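PDB 2WRY: interleukin-1beta from Gallus gallus, which probably acts as a secreted inflammatory cytokine of the IL-1 family by binding an interleukin-1 receptor. Local coordinates for residues F22-P27 with K72-Y77. Numbering follows the deposited sequence.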
ATOM      1  N   PHE A  22       6.771   6.732   4.657  1.00 15.24           N
ATOM      2  CA  PHE A  22       6.898   5.365   5.200  1.00 14.68           C
ATOM      3  C   PHE A  22       8.376   5.044   5.477  1.00 15.60           C
ATOM      4  O   PHE A  22       9.274   5.395   4.686  1.00 15.29           O
ATOM      5  CB  PHE A  22       6.383   4.327   4.202  1.00 15.56           C
ATOM      6  CG  PHE A  22       4.902   4.385   3.906  1.00 15.13           C
ATOM      7  CD1 PHE A  22       4.018   5.154   4.669  1.00 15.38           C
ATOM      8  CD2 PHE A  22       4.407   3.652   2.834  1.00 16.48           C
ATOM      9  CE1 PHE A  22       2.640   5.170   4.344  1.00 18.23           C
ATOM     10  CE2 PHE A  22       3.046   3.637   2.515  1.00 16.74           C
ATOM     11  CZ  PHE A  22       2.158   4.406   3.273  1.00 16.66           C
ATOM     12  N   VAL A  23       8.621   4.380   6.598  1.00 14.59           N
ATOM     13  CA  VAL A  23       9.918   3.715   6.821  1.00 14.99           C
ATOM     14  C   VAL A  23       9.674   2.271   7.210  1.00 14.78           C
ATOM     15  O   VAL A  23       8.622   1.962   7.772  1.00 13.51           O
ATOM     16  CB  VAL A  23      10.847   4.430   7.869  1.00 15.36           C
ATOM     17  CG1 VAL A  23      11.092   5.895   7.489  1.00 17.14           C
ATOM     18  CG2 VAL A  23      10.345   4.273   9.312  1.00 18.50           C
ATOM     19  N   LEU A  24      10.648   1.396   6.934  1.00 14.58           N
ATOM     20  CA  LEU A  24      10.524  -0.010   7.316  1.00 15.81           C
ATOM     21  C   LEU A  24      11.092  -0.187   8.720  1.00 17.12           C
ATOM     22  O   LEU A  24      12.311  -0.238   8.911  1.00 17.75           O
ATOM     23  CB  LEU A  24      11.201  -0.922   6.275  1.00 15.37           C
ATOM     24  CG  LEU A  24      10.936  -2.412   6.432  1.00 15.50           C
ATOM     25  CD1 LEU A  24       9.452  -2.713   6.230  1.00 16.29           C
ATOM     26  CD2 LEU A  24      11.779  -3.223   5.455  1.00 15.18           C
ATOM     27  N   GLU A  25      10.205  -0.205   9.708  1.00 17.89           N
ATOM     28  CA  GLU A  25      10.617  -0.255  11.102  1.00 20.33           C
ATOM     29  C   GLU A  25      11.307  -1.574  11.410  1.00 20.29           C
ATOM     30  O   GLU A  25      12.328  -1.617  12.129  1.00 21.83           O
ATOM     31  CB  GLU A  25       9.413  -0.067  12.022  1.00 21.08           C
ATOM     32  CG  GLU A  25       9.768  -0.178  13.497  1.00 24.66           C
ATOM     33  CD  GLU A  25       8.589   0.057  14.404  1.00 27.26           C
ATOM     34  OE1 GLU A  25       7.687  -0.818  14.459  1.00 30.78           O
ATOM     35  OE2 GLU A  25       8.569   1.116  15.071  1.00 31.34           O
ATOM     36  N   SER A  26      10.724  -2.641  10.882  1.00 20.00           N
ATOM     37  CA  SER A  26      11.235  -3.995  11.035  1.00 20.02           C
ATOM     38  C   SER A  26      10.884  -4.729   9.754  1.00 19.54           C
ATOM     39  O   SER A  26      10.066  -4.251   8.955  1.00 18.61           O
ATOM     40  CB  SER A  26      10.594  -4.669  12.248  1.00 20.95           C
ATOM     41  OG  SER A  26       9.214  -4.891  12.005  1.00 23.10           O
ATOM     42  N   PRO A  27      11.510  -5.884   9.506  1.00 20.55           N
ATOM     43  CA  PRO A  27      11.179  -6.540   8.255  1.00 21.48           C
ATOM     44  C   PRO A  27       9.692  -6.812   7.978  1.00 22.34           C
ATOM     45  O   PRO A  27       9.339  -7.046   6.832  1.00 24.91           O
ATOM     46  CB  PRO A  27      12.000  -7.837   8.318  1.00 22.74           C
ATOM     47  CG  PRO A  27      13.143  -7.467   9.185  1.00 21.67           C
ATOM     48  CD  PRO A  27      12.574  -6.589  10.236  1.00 21.33           C
ATOM     49  N   LYS A  72      10.312  -0.906  -2.292  1.00 13.76           N
ATOM     50  CA  LYS A  72      11.452  -0.864  -3.204  1.00 14.96           C
ATOM     51  C   LYS A  72      12.772  -1.067  -2.470  1.00 15.29           C
ATOM     52  O   LYS A  72      13.076  -0.381  -1.497  1.00 16.84           O
ATOM     53  CB  LYS A  72      11.472   0.456  -3.983  1.00 14.58           C
ATOM     54  CG  LYS A  72      12.598   0.502  -5.008  1.00 16.66           C
ATOM     55  CD  LYS A  72      12.344   1.729  -5.892  1.00 19.38           C
ATOM     56  CE  LYS A  72      13.244   1.733  -7.135  1.00 24.48           C
ATOM     57  NZ  LYS A  72      14.671   1.685  -6.776  1.00 28.71           N
ATOM     58  N   GLY A  73      13.525  -2.057  -2.935  1.00 15.90           N
ATOM     59  CA  GLY A  73      14.845  -2.370  -2.380  1.00 16.49           C
ATOM     60  C   GLY A  73      14.868  -3.351  -1.221  1.00 16.44           C
ATOM     61  O   GLY A  73      15.960  -3.739  -0.746  1.00 16.67           O
ATOM     62  N   TYR A  74      13.683  -3.742  -0.754  1.00 15.58           N
ATOM     63  CA  TYR A  74      13.589  -4.653   0.365  1.00 15.42           C
ATOM     64  C   TYR A  74      13.009  -6.027   0.002  1.00 15.77           C
ATOM     65  O   TYR A  74      12.901  -6.896   0.879  1.00 16.17           O
ATOM     66  CB  TYR A  74      12.762  -4.023   1.473  1.00 14.66           C
ATOM     67  CG  TYR A  74      13.370  -2.807   2.127  1.00 15.37           C
ATOM     68  CD1 TYR A  74      13.013  -1.512   1.730  1.00 16.49           C
ATOM     69  CD2 TYR A  74      14.267  -2.946   3.187  1.00 15.84           C
ATOM     70  CE1 TYR A  74      13.518  -0.391   2.383  1.00 18.83           C
ATOM     71  CE2 TYR A  74      14.792  -1.821   3.844  1.00 17.14           C
ATOM     72  CZ  TYR A  74      14.403  -0.558   3.437  1.00 18.62           C
ATOM     73  OH  TYR A  74      14.908   0.550   4.077  1.00 20.89           O
ATOM     74  N   LYS A  75      12.635  -6.212  -1.271  1.00 16.18           N
ATOM     75  CA  LYS A  75      12.176  -7.512  -1.776  1.00 16.46           C
ATOM     76  C   LYS A  75      10.903  -7.990  -1.041  1.00 16.60           C
ATOM     77  O   LYS A  75      10.682  -9.191  -0.807  1.00 17.26           O
ATOM     78  CB  LYS A  75      13.355  -8.528  -1.738  1.00 17.30           C
ATOM     79  CG  LYS A  75      14.518  -8.228  -2.760  1.00 19.66           C
ATOM     80  CD  LYS A  75      15.414  -7.062  -2.344  1.00 21.65           C
ATOM     81  CE  LYS A  75      16.672  -6.990  -3.195  1.00 23.53           C
ATOM     82  NZ  LYS A  75      17.500  -5.809  -2.813  1.00 24.58           N
ATOM     83  N   LEU A  76      10.047  -7.019  -0.713  1.00 14.27           N
ATOM     84  CA  LEU A  76       8.787  -7.277  -0.017  1.00 14.09           C
ATOM     85  C   LEU A  76       7.644  -6.746  -0.871  1.00 13.49           C
ATOM     86  O   LEU A  76       7.821  -5.764  -1.587  1.00 13.53           O
ATOM     87  CB  LEU A  76       8.753  -6.531   1.320  1.00 12.53           C
ATOM     88  CG  LEU A  76       9.788  -6.935   2.393  1.00 15.15           C
ATOM     89  CD1 LEU A  76       9.835  -5.939   3.550  1.00 17.94           C
ATOM     90  CD2 LEU A  76       9.512  -8.360   2.945  1.00 17.03           C
ATOM     91  N   TYR A  77       6.477  -7.394  -0.768  1.00 12.78           N
ATOM     92  CA  TYR A  77       5.213  -6.821  -1.257  1.00 12.50           C
ATOM     93  C   TYR A  77       4.193  -6.711  -0.127  1.00 13.32           C
ATOM     94  O   TYR A  77       4.193  -7.547   0.785  1.00 14.11           O
ATOM     95  CB  TYR A  77       4.630  -7.641  -2.414  1.00 12.90           C
ATOM     96  CG  TYR A  77       5.288  -7.321  -3.737  1.00 13.53           C
ATOM     97  CD1 TYR A  77       4.723  -6.381  -4.607  1.00 14.15           C
ATOM     98  CD2 TYR A  77       6.494  -7.919  -4.114  1.00 15.34           C
ATOM     99  CE1 TYR A  77       5.308  -6.071  -5.813  1.00 15.75           C
ATOM    100  CE2 TYR A  77       7.088  -7.617  -5.335  1.00 16.63           C
ATOM    101  CZ  TYR A  77       6.489  -6.674  -6.175  1.00 16.89           C
ATOM    102  OH  TYR A  77       7.061  -6.310  -7.363  1.00 18.61           O
TER
HETATM  103  O   HOH W   1      13.202   2.122   5.978  1.00 17.57           O
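L24 meets Y74 with one methyl laid over the face of the phenol ring. CD2 of L24 sits 3.7 Å from the centroid of the Y74 ring in a CH-pi contact. The approach is tilted 26° from the ring normal, which displaces the methyl toward the rim. The closest ring atom is Y74 CD2, 3.4 Å from L24 CD2. The two side chains run past each other in opposite senses, L24 reaching toward the 72-77 segment while Y74 carries its hydroxyl back toward the strand that bears L24. At L24 chi1 of -170° directs CG away from the backbone N, and the second torsion leaves CD2 as the extended branch that reaches the ring.

The same methyl also touches L76, at 3.8 Å between L24 CD2 and L76 CD1, so it is shared by an aromatic face and an aliphatic branch. L76 CD1 in turn lies 3.5 Å from the carbonyl O of P27, a van der Waals approach to a polar atom. Beyond the pair, L24 also packs on L91 of strand 86-93, which pairs with strand 76-83.

At the far end of the ring a water joins the segments: it accepts from L24 N at 2.8 Å and is hydrogen-bonded to Y74 OH at 3.0 Å. The contact thus links the edge strand 21-26 of a small sheet to the hairpin loop 72-75 between strands 66-71 and 76-83 of the beta-trefoil. The direct contacts are apolar and CH-pi, so dispersion probably provides most of the direct attraction, while the water gives the L24 amide a polar partner and ties the phenol to the opposite backbone, probably limiting how the ring can swing.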